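PDB 1R6V: fervidolysin from Fervidobacterium pennivorans, which cleaves keratin into peptides as a subtilisin-like serine protease, allowing the bacterium to grow on native feathers. Local coordinates for residues G71-V74 against K75-Y78; I406-L409 against L410-A414. The protein carries 1 engineered substitution. One frame throughout, in Å; residues are numbered along the deposited sequence.

Contact 1 comes first along the chain, at the start of helix 74-81 in the propeptide domain, right after strand 64-68 of a four-stranded antiparallel sheet. Contact 2 lies far downstream, along most of helix 403-413 of the subtilisin-like catalytic domain, next to helix 380-397. Their centres are about 46 Å apart, on opposite sides of the chain's centre, and their nearest atoms are about 30 Å apart, so neither touches the other. Both nevertheless reach the first beta-sandwich domain, contact 1 through Lys75 to Tyr524 and contact 2 through Arg407 to Asp494. That domain thus meets propeptide and catalytic domain alike.

Contact 1: G71-V74 against K75-Y78; sequences GMTV and KQAY
In Thr73 a chi1 of 66° tucks OG1 between its own backbone N and carbonyl carbon, and in Gln76 a chi1 of -65° brings CG back beside its backbone N, from where the extended chain carries the amide back to the backbone of Thr73. The result is a capping box, with Thr73 at the N-cap of helix 74-81. Thr73 OG1 accepts from Gln76 N at 3.0 Å, and in return Thr73 N donates to Gln76 OE1 at 2.9 Å. The returning donor sits somewhat above the plane of the glutamine carbonyl, tilted 25° from it. Close by, Met72 CG lies against Gln76, 3.4 Å from OE1 and almost as near CB, the two chains crossing at a slant.

One residue on, the helical bonds take over: Ala77 N to Thr73 O at 2.9 Å, then Tyr78 N to Val74 O at 2.8 Å. Val74 and Tyr78 run alongside each other in the same direction, and the valine's CG1 branch presses on ring atom CE1 of Tyr78 at 3.5 Å. The hydroxyl of that ring reaches beyond, to the carbonyl of Gly22, while Phe21 meets the ring itself. Glu31 supplies the acceptor for Val74 N, the next amide in from the cap.

At a helix start the first amides have no preceding turn to bond to; here side-chain oxygens serve two of them, Thr73 OG1 for Gln76 and Glu31 for Val74, and the glutamine oxygen ties the incoming loop down. The carboxylate of Glu31 would also suit the positive end of the helix dipole.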
loop_
_atom_site.group_PDB
_atom_site.type_symbol
_atom_site.label_atom_id
_atom_site.label_comp_id
_atom_site.label_asym_id
_atom_site.label_seq_id
_atom_site.Cartn_x
_atom_site.Cartn_y
_atom_site.Cartn_z
ATOM N N GLY A 71 2.385 -25.400 8.331
ATOM C CA GLY A 71 1.351 -26.350 7.951
ATOM C C GLY A 71 -0.086 -25.879 8.084
ATOM O O GLY A 71 -0.943 -26.601 8.597
ATOM N N MET A 72 -0.352 -24.665 7.618
ATOM C CA MET A 72 -1.690 -24.083 7.676
ATOM C C MET A 72 -1.692 -22.986 6.617
ATOM O O MET A 72 -0.643 -22.404 6.327
ATOM C CB MET A 72 -1.928 -23.491 9.070
ATOM C CG MET A 72 -3.382 -23.279 9.460
ATOM S SD MET A 72 -3.609 -22.577 11.152
ATOM C CE MET A 72 -3.275 -23.989 12.185
ATOM N N THR A 73 -2.850 -22.727 6.014
ATOM C CA THR A 73 -2.939 -21.687 4.992
ATOM C C THR A 73 -3.365 -20.387 5.657
ATOM O O THR A 73 -3.823 -20.381 6.796
ATOM C CB THR A 73 -3.995 -22.015 3.913
ATOM O OG1 THR A 73 -5.295 -22.003 4.511
ATOM C CG2 THR A 73 -3.746 -23.393 3.306
ATOM N N VAL A 74 -3.225 -19.283 4.933
ATOM C CA VAL A 74 -3.625 -17.997 5.475
ATOM C C VAL A 74 -5.110 -18.057 5.813
ATOM O O VAL A 74 -5.529 -17.607 6.880
ATOM C CB VAL A 74 -3.372 -16.868 4.454
ATOM C CG1 VAL A 74 -3.935 -15.552 4.981
ATOM C CG2 VAL A 74 -1.870 -16.747 4.170
ATOM N N LYS A 75 -5.905 -18.626 4.913
ATOM C CA LYS A 75 -7.346 -18.712 5.134
ATOM C C LYS A 75 -7.647 -19.470 6.421
ATOM O O LYS A 75 -8.492 -19.062 7.218
ATOM C CB LYS A 75 -8.026 -19.391 3.939
ATOM C CG LYS A 75 -9.541 -19.245 3.921
ATOM C CD LYS A 75 -10.107 -19.915 2.676
ATOM C CE LYS A 75 -11.621 -19.980 2.710
ATOM N NZ LYS A 75 -12.223 -18.619 2.773
ATOM N N GLN A 76 -6.940 -20.571 6.639
ATOM C CA GLN A 76 -7.145 -21.342 7.855
ATOM C C GLN A 76 -6.719 -20.537 9.086
ATOM O O GLN A 76 -7.332 -20.643 10.154
ATOM C CB GLN A 76 -6.354 -22.651 7.779
ATOM C CG GLN A 76 -6.836 -23.589 6.690
ATOM C CD GLN A 76 -6.001 -24.849 6.614
ATOM O OE1 GLN A 76 -4.783 -24.805 6.761
ATOM N NE2 GLN A 76 -6.655 -25.982 6.369
ATOM N N ALA A 77 -5.662 -19.734 8.951
ATOM C CA ALA A 77 -5.213 -18.908 10.074
ATOM C C ALA A 77 -6.299 -17.878 10.388
ATOM O O ALA A 77 -6.579 -17.576 11.551
ATOM C CB ALA A 77 -3.880 -18.193 9.730
ATOM N N TYR A 78 -6.900 -17.313 9.347
ATOM C CA TYR A 78 -7.980 -16.358 9.567
ATOM C C TYR A 78 -9.110 -17.057 10.352
ATOM O O TYR A 78 -9.685 -16.479 11.267
ATOM C CB TYR A 78 -8.549 -15.868 8.237
ATOM C CG TYR A 78 -7.790 -14.760 7.545
ATOM C CD1 TYR A 78 -6.452 -14.483 7.852
ATOM C CD2 TYR A 78 -8.414 -13.995 6.567
ATOM C CE1 TYR A 78 -5.756 -13.450 7.187
ATOM C CE2 TYR A 78 -7.735 -12.970 5.898
ATOM C CZ TYR A 78 -6.410 -12.699 6.212
ATOM O OH TYR A 78 -5.753 -11.658 5.556
#

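Contact 2: I406-L409 against L410-A414; sequences IRKL and LENTA
The guanidinium of Arg407 meets Glu411 at its edge: NH1 donates to OE2 at 3.0 Å, with the oxygen lying in the guanidinium plane. The carboxylate is turned 52° against that plane and is met on the syn side of OE2, the donor standing 32° out of its plane. This is an i to i+4 salt bridge on helix 403-413 of the subtilisin-like catalytic domain, and Lys408 widens it into a network. Lys408 folds over at chi2 and chi3, a double bend that brings NZ back to Glu411 OE1 at 2.9 Å, nearly along the C-O bond. OE2 takes the arginine's bond and OE1 the lysine's, though Arg407 NH1 also lies 3.1 Å from Glu411 OE1. The stronger partner of the arginine is Asp494, at the end of strand 487-494, which forms a salt bridge with NH1; NH2 bonds to the carbonyl of His492 on the same strand, tying the helix to the first beta-sandwich domain. Replacing Glu411 by an alanine would probably leave Lys408 NZ without its close anion, the pair with Asp494 being long and weak, and allow the ammonium to swing away.

Leu410 turns elsewhere, its side chain packing on Val387, Val390 and Leu394 of helix 380-397, while its N donates to Ile406 O at 3.1 Å. A water links Asn412 OD1 to Lys408 NZ, weakly at the lysine. At the last turn, Leu409 O receives a weak bond from Thr413 N and a second one from the threonine hydroxyl, whose OG1 lies 2.8 Å away and tilted from the carbonyl plane.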
loop_
_atom_site.group_PDB
_atom_site.type_symbol
_atom_site.label_atom_id
_atom_site.label_comp_id
_atom_site.label_asym_id
_atom_site.label_seq_id
_atom_site.Cartn_x
_atom_site.Cartn_y
_atom_site.Cartn_z
ATOM N N ILE A 406 9.597 19.021 -1.740
ATOM C CA ILE A 406 10.453 18.516 -2.803
ATOM C C ILE A 406 9.586 18.133 -3.990
ATOM O O ILE A 406 9.895 18.489 -5.136
ATOM C CB ILE A 406 11.271 17.285 -2.332
ATOM C CG1 ILE A 406 12.317 17.726 -1.295
ATOM C CG2 ILE A 406 11.926 16.587 -3.556
ATOM C CD1 ILE A 406 13.390 18.685 -1.850
ATOM N N ARG A 407 8.486 17.411 -3.742
ATOM C CA ARG A 407 7.640 17.026 -4.854
ATOM C C ARG A 407 7.069 18.253 -5.557
ATOM O O ARG A 407 7.095 18.324 -6.780
ATOM C CB ARG A 407 6.490 16.119 -4.411
ATOM C CG ARG A 407 5.591 15.684 -5.572
ATOM C CD ARG A 407 4.537 14.683 -5.107
ATOM N NE ARG A 407 3.699 15.210 -4.030
ATOM C CZ ARG A 407 2.748 16.124 -4.199
ATOM N NH1 ARG A 407 2.499 16.615 -5.413
ATOM N NH2 ARG A 407 2.059 16.553 -3.150
ATOM N N LYS A 408 6.553 19.218 -4.793
ATOM C CA LYS A 408 5.991 20.393 -5.456
ATOM C C LYS A 408 7.026 21.185 -6.225
ATOM O O LYS A 408 6.703 21.797 -7.239
ATOM C CB LYS A 408 5.283 21.316 -4.455
ATOM C CG LYS A 408 4.028 20.715 -3.819
ATOM C CD LYS A 408 3.017 20.153 -4.848
ATOM C CE LYS A 408 2.683 21.136 -5.954
ATOM N NZ LYS A 408 1.670 20.536 -6.894
ATOM N N LEU A 409 8.265 21.200 -5.749
ATOM C CA LEU A 409 9.312 21.937 -6.447
ATOM C C LEU A 409 9.515 21.289 -7.808
ATOM O O LEU A 409 9.625 21.971 -8.830
ATOM C CB LEU A 409 10.618 21.905 -5.653
ATOM C CG LEU A 409 11.820 22.618 -6.300
ATOM C CD1 LEU A 409 11.461 24.063 -6.739
ATOM C CD2 LEU A 409 12.958 22.639 -5.303
ATOM N N LEU A 410 9.559 19.960 -7.826
ATOM C CA LEU A 410 9.725 19.258 -9.093
ATOM C C LEU A 410 8.583 19.531 -10.065
ATOM O O LEU A 410 8.812 19.748 -11.256
ATOM C CB LEU A 410 9.800 17.745 -8.868
ATOM C CG LEU A 410 10.994 17.235 -8.074
ATOM C CD1 LEU A 410 10.881 15.733 -7.981
ATOM C CD2 LEU A 410 12.280 17.647 -8.705
ATOM N N GLU A 411 7.350 19.493 -9.565
ATOM C CA GLU A 411 6.186 19.703 -10.409
ATOM C C GLU A 411 6.087 21.148 -10.885
ATOM O O GLU A 411 5.729 21.395 -12.036
ATOM C CB GLU A 411 4.922 19.290 -9.658
ATOM C CG GLU A 411 4.864 17.771 -9.396
ATOM C CD GLU A 411 3.730 17.353 -8.482
ATOM O OE1 GLU A 411 2.946 18.225 -8.040
ATOM O OE2 GLU A 411 3.631 16.136 -8.199
ATOM N N ASN A 412 6.435 22.091 -10.013
ATOM C CA ASN A 412 6.381 23.503 -10.374
ATOM C C ASN A 412 7.436 23.913 -11.396
ATOM O O ASN A 412 7.254 24.920 -12.091
ATOM C CB ASN A 412 6.536 24.388 -9.131
ATOM C CG ASN A 412 5.344 24.303 -8.198
ATOM O OD1 ASN A 412 4.274 23.829 -8.577
ATOM N ND2 ASN A 412 5.523 24.780 -6.969
ATOM N N THR A 413 8.516 23.145 -11.508
ATOM C CA THR A 413 9.588 23.495 -12.437
ATOM C C THR A 413 9.752 22.567 -13.629
ATOM O O THR A 413 10.670 22.748 -14.445
ATOM C CB THR A 413 10.957 23.600 -11.704
ATOM O OG1 THR A 413 11.253 22.363 -11.031
ATOM C CG2 THR A 413 10.933 24.726 -10.685
ATOM N N ALA A 414 8.859 21.587 -13.742
ATOM C CA ALA A 414 8.929 20.634 -14.849
ATOM C C ALA A 414 8.665 21.331 -16.169
ATOM O O ALA A 414 7.922 22.303 -16.228
ATOM C CB ALA A 414 7.913 19.505 -14.653
HETATM O O HOH W 1 1.620 22.414 -9.839
#